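Local coordinates for protein uronate dehydrogenase (Agrobacterium tumefaciens, PDB 3RFX) that probably oxidises uronic acids to the corresponding aldaric acid lactones, using NAD as the electron acceptor bound to its Rossmann fold, at residues R31-S36 and N59-G64; P104-A109 and F154-A159. The protein carries 1 engineered substitution. All coordinates share one frame; numbering follows the deposited sequence.

Both contacts reach the same parallel Rossmann sheet, and their centres lie about 16 Å apart. Contact 1 joins a strand, 30-34, to the end of helix 55-62 on one face of the sheet; it is partly buried, with an arginine reaching backbone carbonyls near solvent and a small apolar patch further in. Contact 2 pairs two neighbouring strands, 105-111 and 158-163, deeper in the chain, and is buried; main-chain bonds dominate, with an amide and a salt bridge added at the Pro104-Arg105 end. Val62 and Pro104 touch, so the two sites meet directly. Segment 31-36 supplies part of the cofactor site, whereas the side chain of Phe108 in contact 2 stays about 10 Å from NAD.

Contact 1 of 2, residues R31-S36 and N59-G64; sequences RLADLS and NAMVAG. With NAD (nicotinamide-adenine-dinucleotide), chain D; PO4 (phosphate ion), chain E.
Arg31 reaches from its strand to the last turn of helix 55-62 and grips the carbonyls there. Its CB points at the helix, and CG continues anti to the backbone N (chi1 179°). Arg31 CD passes 3.5 Å from Met61 O, and the bend at chi3 then turns the guanidinium toward the helix end. NE forms a salt bridge with Glu46 on the neighbouring strand. Arg31 NH1 is held twice: it donates to Met61 O at 2.8 Å, which lies in the guanidinium plane although the donor stands above that carbonyl's plane, and to Ala63 O at 2.9 Å, which is tilted from the guanidinium plane. Arg31 NH2 donates to a water, which in turn donates to Ala63 O. The positive group thus sits where a helix exposes its C-terminal carbonyls, a placement that the helix dipole would probably favour.

Helix 55-62 belongs to the crossover from strand 45-49 to strand 67-70 of the Rossmann fold and packs against strand 30-34, whose end carries the acidic residue that binds the adenosine ribose. Asp34 OD1 accepts from NAD O3B and Asp34 OD2 from NAD O2B, both at 2.7 Å. Asp34 OD2 also accepts from Ser36 N (2.9 Å) on its anti side, an Asx turn that fixes the carboxylate. Between the ribose site and the arginine, Ala33 CB packs on Met61 SD at 3.5 Å, and the methionine also touches Leu7 and Leu94.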
loop_
_atom_site.group_PDB
_atom_site.type_symbol
_atom_site.label_atom_id
_atom_site.label_comp_id
_atom_site.label_asym_id
_atom_site.label_seq_id
_atom_site.Cartn_x
_atom_site.Cartn_y
_atom_site.Cartn_z
ATOM N N ARG A 31 -23.038 -20.755 -31.834
ATOM C CA ARG A 31 -24.422 -20.361 -31.648
ATOM C C ARG A 31 -24.494 -18.860 -31.416
ATOM O O ARG A 31 -23.899 -18.344 -30.471
ATOM C CB ARG A 31 -25.070 -21.106 -30.479
ATOM C CG ARG A 31 -26.511 -20.706 -30.233
ATOM C CD ARG A 31 -27.137 -21.530 -29.120
ATOM N NE ARG A 31 -27.215 -22.946 -29.474
ATOM C CZ ARG A 31 -27.616 -23.897 -28.635
ATOM N NH1 ARG A 31 -27.962 -23.582 -27.394
ATOM N NH2 ARG A 31 -27.660 -25.162 -29.033
ATOM N N LEU A 32 -25.217 -18.172 -32.295
ATOM C CA LEU A 32 -25.385 -16.724 -32.224
ATOM C C LEU A 32 -26.769 -16.389 -31.704
ATOM O O LEU A 32 -27.764 -16.989 -32.124
ATOM C CB LEU A 32 -25.194 -16.084 -33.610
ATOM C CG LEU A 32 -23.840 -16.161 -34.319
ATOM C CD1 LEU A 32 -22.680 -16.017 -33.325
ATOM C CD2 LEU A 32 -23.701 -17.447 -35.119
ATOM N N ALA A 33 -26.844 -15.428 -30.790
ATOM C CA ALA A 33 -28.130 -15.016 -30.246
ATOM C C ALA A 33 -28.247 -13.500 -30.171
ATOM O O ALA A 33 -27.249 -12.796 -30.012
ATOM C CB ALA A 33 -28.357 -15.638 -28.862
ATOM N N ASP A 34 -29.475 -13.006 -30.294
ATOM C CA ASP A 34 -29.761 -11.589 -30.118
ATOM C C ASP A 34 -31.266 -11.405 -30.024
ATOM O O ASP A 34 -32.028 -12.278 -30.444
ATOM C CB ASP A 34 -29.192 -10.766 -31.280
ATOM C CG ASP A 34 -28.943 -9.306 -30.900
ATOM O OD1 ASP A 34 -27.765 -8.910 -30.869
ATOM O OD2 ASP A 34 -29.911 -8.561 -30.628
ATOM N N LEU A 35 -31.688 -10.286 -29.445
ATOM C CA LEU A 35 -33.096 -9.914 -29.433
ATOM C C LEU A 35 -33.511 -9.537 -30.859
ATOM O O LEU A 35 -34.648 -9.774 -31.276
ATOM C CB LEU A 35 -33.318 -8.731 -28.492
ATOM C CG LEU A 35 -34.735 -8.152 -28.393
ATOM C CD1 LEU A 35 -35.696 -9.161 -27.786
ATOM C CD2 LEU A 35 -34.740 -6.866 -27.584
ATOM N N SER A 36 -32.566 -8.962 -31.598
ATOM C CA SER A 36 -32.790 -8.531 -32.979
ATOM C C SER A 36 -32.603 -9.672 -33.969
ATOM O O SER A 36 -31.888 -10.631 -33.692
ATOM C CB SER A 36 -31.825 -7.400 -33.340
ATOM O OG SER A 36 -32.010 -6.282 -32.492
ATOM N N ASN A 59 -32.520 -20.013 -20.803
ATOM C CA ASN A 59 -32.171 -21.403 -20.507
ATOM C C ASN A 59 -31.912 -22.222 -21.777
ATOM O O ASN A 59 -30.891 -22.903 -21.893
ATOM C CB ASN A 59 -33.252 -22.058 -19.643
ATOM C CG ASN A 59 -32.827 -23.417 -19.115
ATOM O OD1 ASN A 59 -32.720 -24.388 -19.871
ATOM N ND2 ASN A 59 -32.574 -23.491 -17.813
ATOM N N ALA A 60 -32.828 -22.139 -22.741
ATOM C CA ALA A 60 -32.666 -22.851 -24.008
ATOM C C ALA A 60 -31.461 -22.346 -24.807
ATOM O O ALA A 60 -30.738 -23.128 -25.439
ATOM C CB ALA A 60 -33.944 -22.753 -24.836
ATOM N N MET A 61 -31.243 -21.034 -24.771
ATOM C CA MET A 61 -30.115 -20.422 -25.461
ATOM C C MET A 61 -28.792 -21.000 -24.962
ATOM O O MET A 61 -27.893 -21.311 -25.747
ATOM C CB MET A 61 -30.141 -18.900 -25.253
ATOM C CG MET A 61 -29.051 -18.137 -25.995
ATOM S SD MET A 61 -29.077 -16.387 -25.554
ATOM C CE MET A 61 -28.870 -16.494 -23.778
ATOM N N VAL A 62 -28.683 -21.157 -23.649
ATOM C CA VAL A 62 -27.428 -21.596 -23.044
ATOM C C VAL A 62 -27.195 -23.111 -23.121
ATOM O O VAL A 62 -26.062 -23.566 -23.294
ATOM C CB VAL A 62 -27.321 -21.099 -21.580
ATOM C CG1 VAL A 62 -26.128 -21.737 -20.868
ATOM C CG2 VAL A 62 -27.215 -19.567 -21.552
ATOM N N ALA A 63 -28.270 -23.886 -22.987
ATOM C CA ALA A 63 -28.170 -25.348 -22.964
ATOM C C ALA A 63 -27.374 -25.889 -24.146
ATOM O O ALA A 63 -27.630 -25.533 -25.298
ATOM C CB ALA A 63 -29.571 -25.980 -22.915
ATOM N N GLY A 64 -26.395 -26.741 -23.859
ATOM C CA GLY A 64 -25.569 -27.330 -24.896
ATOM C C GLY A 64 -24.323 -26.544 -25.273
ATOM O O GLY A 64 -23.538 -26.994 -26.108
HETATM P PA NAD D . -24.421 -3.002 -29.327
HETATM O O1A NAD D . -25.461 -1.902 -28.502
HETATM O O2A NAD D . -23.710 -2.482 -30.775
HETATM O O5B NAD D . -24.748 -4.692 -29.177
HETATM C C5B NAD D . -25.687 -5.025 -28.217
HETATM C C4B NAD D . -26.644 -6.151 -28.616
HETATM O O4B NAD D . -27.355 -6.700 -27.515
HETATM C C3B NAD D . -27.605 -5.757 -29.649
HETATM O O3B NAD D . -27.432 -6.248 -30.930
HETATM C C2B NAD D . -28.918 -5.750 -28.983
HETATM O O2B NAD D . -30.066 -5.961 -29.795
HETATM C C1B NAD D . -28.720 -6.730 -27.880
HETATM N N9A NAD D . -29.625 -6.608 -26.770
HETATM C C8A NAD D . -29.987 -5.429 -26.084
HETATM N N7A NAD D . -30.953 -5.771 -25.165
HETATM C C5A NAD D . -31.213 -7.153 -25.302
HETATM C C6A NAD D . -32.095 -8.014 -24.626
HETATM N N6A NAD D . -32.951 -7.498 -23.615
HETATM N N1A NAD D . -32.131 -9.353 -24.973
HETATM C C2A NAD D . -31.319 -9.856 -25.966
HETATM N N3A NAD D . -30.410 -8.985 -26.654
HETATM C C4A NAD D . -30.387 -7.659 -26.302
HETATM O O3 NAD D . -23.243 -2.994 -28.307
HETATM P PN NAD D . -21.706 -3.199 -28.670
HETATM O O1N NAD D . -21.542 -4.194 -29.806
HETATM O O2N NAD D . -21.054 -1.879 -29.062
HETATM O O5D NAD D . -20.993 -3.774 -27.382
HETATM P P PO4 E . -26.616 -29.890 -20.019
HETATM O O1 PO4 E . -27.686 -29.362 -19.097
HETATM O O2 PO4 E . -25.322 -30.032 -19.253
HETATM O O3 PO4 E . -27.031 -31.253 -20.518
HETATM O O4 PO4 E . -26.437 -28.934 -21.187
HETATM O O HOH W 1 -29.372 -27.183 -27.409
#

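Contact 2 of 2, residues P104-A109 and F154-A159; sequences PRIVFA and FGQETA
Main-chain bonds tie Ile106 and Phe108 to the strand beside them in parallel register, Ile106 bridging Thr158 and Val107 bridging Ala159. Ile106 N donates to Glu157 O (3.1 Å), Ala159 N to Ile106 O (2.9 Å) and Phe108 N to Ala159 O (2.9 Å). Ile106 O also takes a CA-H contact from Thr158.

Of the polar side chains, Gln156 bends at chi2 (71°), which brings its amide beside Pro104 and Arg105. Gln156 NE2 donates to Pro104 O at 2.9 Å and to Glu157 O at 3.1 Å, each time from above the carbonyl plane, while both acceptors lie close to its own amide plane. Arg105 NH2 forms a salt bridge with Glu157 OE1 at 2.8 Å, the two planes standing 83° apart, and a water links Arg105 NE to the same oxygen. Arg105 NH1 is held by Val192 O and Ala195 O, and Glu157 OE2 by Leu198 N and Gly199 N.

In van der Waals contact, Ile106 CD1 packs on Gln156 NE2, the side chains crossing at about a right angle. Ile106 and Thr158 lie side by side, pointing the same way. Phe108 CB meets the CG2 methyl of Thr158, whose OG1 hydroxyl is hydrogen-bonded to Tyr95 OH.

With Glu157 O shared by Ile106 N and Gln156 NE2, backbone and side chain together fasten two neighbouring parallel strands of the Rossmann sheet.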
loop_
_atom_site.group_PDB
_atom_site.type_symbol
_atom_site.label_atom_id
_atom_site.label_comp_id
_atom_site.label_asym_id
_atom_site.label_seq_id
_atom_site.Cartn_x
_atom_site.Cartn_y
_atom_site.Cartn_z
ATOM N N PRO A 104 -20.783 -23.294 -18.083
ATOM C CA PRO A 104 -19.834 -22.950 -19.141
ATOM C C PRO A 104 -19.144 -21.629 -18.772
ATOM O O PRO A 104 -19.800 -20.725 -18.247
ATOM C CB PRO A 104 -20.742 -22.745 -20.363
ATOM C CG PRO A 104 -22.072 -22.383 -19.775
ATOM C CD PRO A 104 -22.174 -23.260 -18.563
ATOM N N ARG A 105 -17.845 -21.543 -19.020
ATOM C CA ARG A 105 -17.072 -20.343 -18.709
ATOM C C ARG A 105 -17.619 -19.143 -19.491
ATOM O O ARG A 105 -17.981 -19.276 -20.663
ATOM C CB ARG A 105 -15.608 -20.589 -19.063
ATOM C CG ARG A 105 -14.654 -19.464 -18.692
ATOM C CD ARG A 105 -13.215 -19.920 -18.848
ATOM N NE ARG A 105 -12.836 -20.876 -17.799
ATOM C CZ ARG A 105 -11.640 -21.450 -17.724
ATOM N NH1 ARG A 105 -10.716 -21.163 -18.628
ATOM N NH2 ARG A 105 -11.362 -22.311 -16.741
ATOM N N ILE A 106 -17.661 -17.981 -18.836
ATOM C CA ILE A 106 -18.241 -16.771 -19.424
ATOM C C ILE A 106 -17.212 -15.655 -19.620
ATOM O O ILE A 106 -16.434 -15.352 -18.714
ATOM C CB ILE A 106 -19.371 -16.238 -18.538
ATOM C CG1 ILE A 106 -20.506 -17.267 -18.463
ATOM C CG2 ILE A 106 -19.897 -14.874 -19.048
ATOM C CD1 ILE A 106 -21.476 -17.005 -17.346
ATOM N N VAL A 107 -17.188 -15.070 -20.814
ATOM C CA VAL A 107 -16.510 -13.783 -21.005
ATOM C C VAL A 107 -17.604 -12.722 -20.955
ATOM O O VAL A 107 -18.468 -12.674 -21.829
ATOM C CB VAL A 107 -15.742 -13.710 -22.343
ATOM C CG1 VAL A 107 -15.164 -12.297 -22.578
ATOM C CG2 VAL A 107 -14.620 -14.731 -22.379
ATOM N N PHE A 108 -17.599 -11.902 -19.911
ATOM C CA PHE A 108 -18.615 -10.872 -19.742
ATOM C C PHE A 108 -18.122 -9.533 -20.290
ATOM O O PHE A 108 -17.051 -9.069 -19.917
ATOM C CB PHE A 108 -18.958 -10.722 -18.260
ATOM C CG PHE A 108 -19.895 -9.584 -17.955
ATOM C CD1 PHE A 108 -21.068 -9.414 -18.677
ATOM C CD2 PHE A 108 -19.619 -8.697 -16.924
ATOM C CE1 PHE A 108 -21.944 -8.377 -18.384
ATOM C CE2 PHE A 108 -20.494 -7.652 -16.626
ATOM C CZ PHE A 108 -21.658 -7.499 -17.351
ATOM N N ALA A 109 -18.904 -8.919 -21.175
ATOM C CA ALA A 109 -18.599 -7.563 -21.634
ATOM C C ALA A 109 -19.005 -6.549 -20.570
ATOM O O ALA A 109 -20.129 -6.055 -20.573
ATOM C CB ALA A 109 -19.325 -7.263 -22.946
ATOM N N PHE A 154 -20.702 -20.975 -6.256
ATOM C CA PHE A 154 -20.876 -22.152 -7.111
ATOM C C PHE A 154 -19.639 -22.498 -7.933
ATOM O O PHE A 154 -19.573 -23.564 -8.548
ATOM C CB PHE A 154 -22.052 -21.944 -8.074
ATOM C CG PHE A 154 -23.352 -21.679 -7.389
ATOM C CD1 PHE A 154 -23.992 -22.685 -6.679
ATOM C CD2 PHE A 154 -23.944 -20.425 -7.457
ATOM C CE1 PHE A 154 -25.195 -22.440 -6.051
ATOM C CE2 PHE A 154 -25.140 -20.172 -6.833
ATOM C CZ PHE A 154 -25.774 -21.181 -6.128
ATOM N N GLY A 155 -18.661 -21.597 -7.965
ATOM C CA GLY A 155 -17.461 -21.835 -8.744
ATOM C C GLY A 155 -17.572 -21.467 -10.219
ATOM O O GLY A 155 -16.682 -21.771 -11.015
ATOM N N GLN A 156 -18.671 -20.826 -10.597
ATOM C CA GLN A 156 -18.831 -20.341 -11.973
ATOM C C GLN A 156 -17.703 -19.345 -12.295
ATOM O O GLN A 156 -17.501 -18.389 -11.552
ATOM C CB GLN A 156 -20.193 -19.655 -12.119
ATOM C CG GLN A 156 -20.381 -18.865 -13.427
ATOM C CD GLN A 156 -20.521 -19.757 -14.644
ATOM O OE1 GLN A 156 -21.441 -20.574 -14.712
ATOM N NE2 GLN A 156 -19.614 -19.605 -15.614
ATOM N N GLU A 157 -16.970 -19.572 -13.382
ATOM C CA GLU A 157 -15.854 -18.696 -13.747
ATOM C C GLU A 157 -16.236 -17.694 -14.836
ATOM O O GLU A 157 -16.905 -18.042 -15.815
ATOM C CB GLU A 157 -14.644 -19.519 -14.200
ATOM C CG GLU A 157 -14.097 -20.451 -13.110
ATOM C CD GLU A 157 -12.846 -21.190 -13.557
ATOM O OE1 GLU A 157 -12.962 -22.094 -14.406
ATOM O OE2 GLU A 157 -11.746 -20.851 -13.079
ATOM N N THR A 158 -15.788 -16.454 -14.660
ATOM C CA THR A 158 -16.146 -15.354 -15.562
ATOM C C THR A 158 -14.946 -14.417 -15.685
ATOM O O THR A 158 -14.320 -14.078 -14.680
ATOM C CB THR A 158 -17.318 -14.513 -14.981
ATOM O OG1 THR A 158 -18.478 -15.334 -14.766
ATOM C CG2 THR A 158 -17.678 -13.330 -15.906
ATOM N N ALA A 159 -14.622 -14.003 -16.902
ATOM C CA ALA A 159 -13.686 -12.891 -17.094
ATOM C C ALA A 159 -14.506 -11.608 -17.173
ATOM O O ALA A 159 -15.350 -11.473 -18.053
ATOM C CB ALA A 159 -12.883 -13.078 -18.382
HETATM O O HOH W 2 -14.763 -22.558 -16.204
#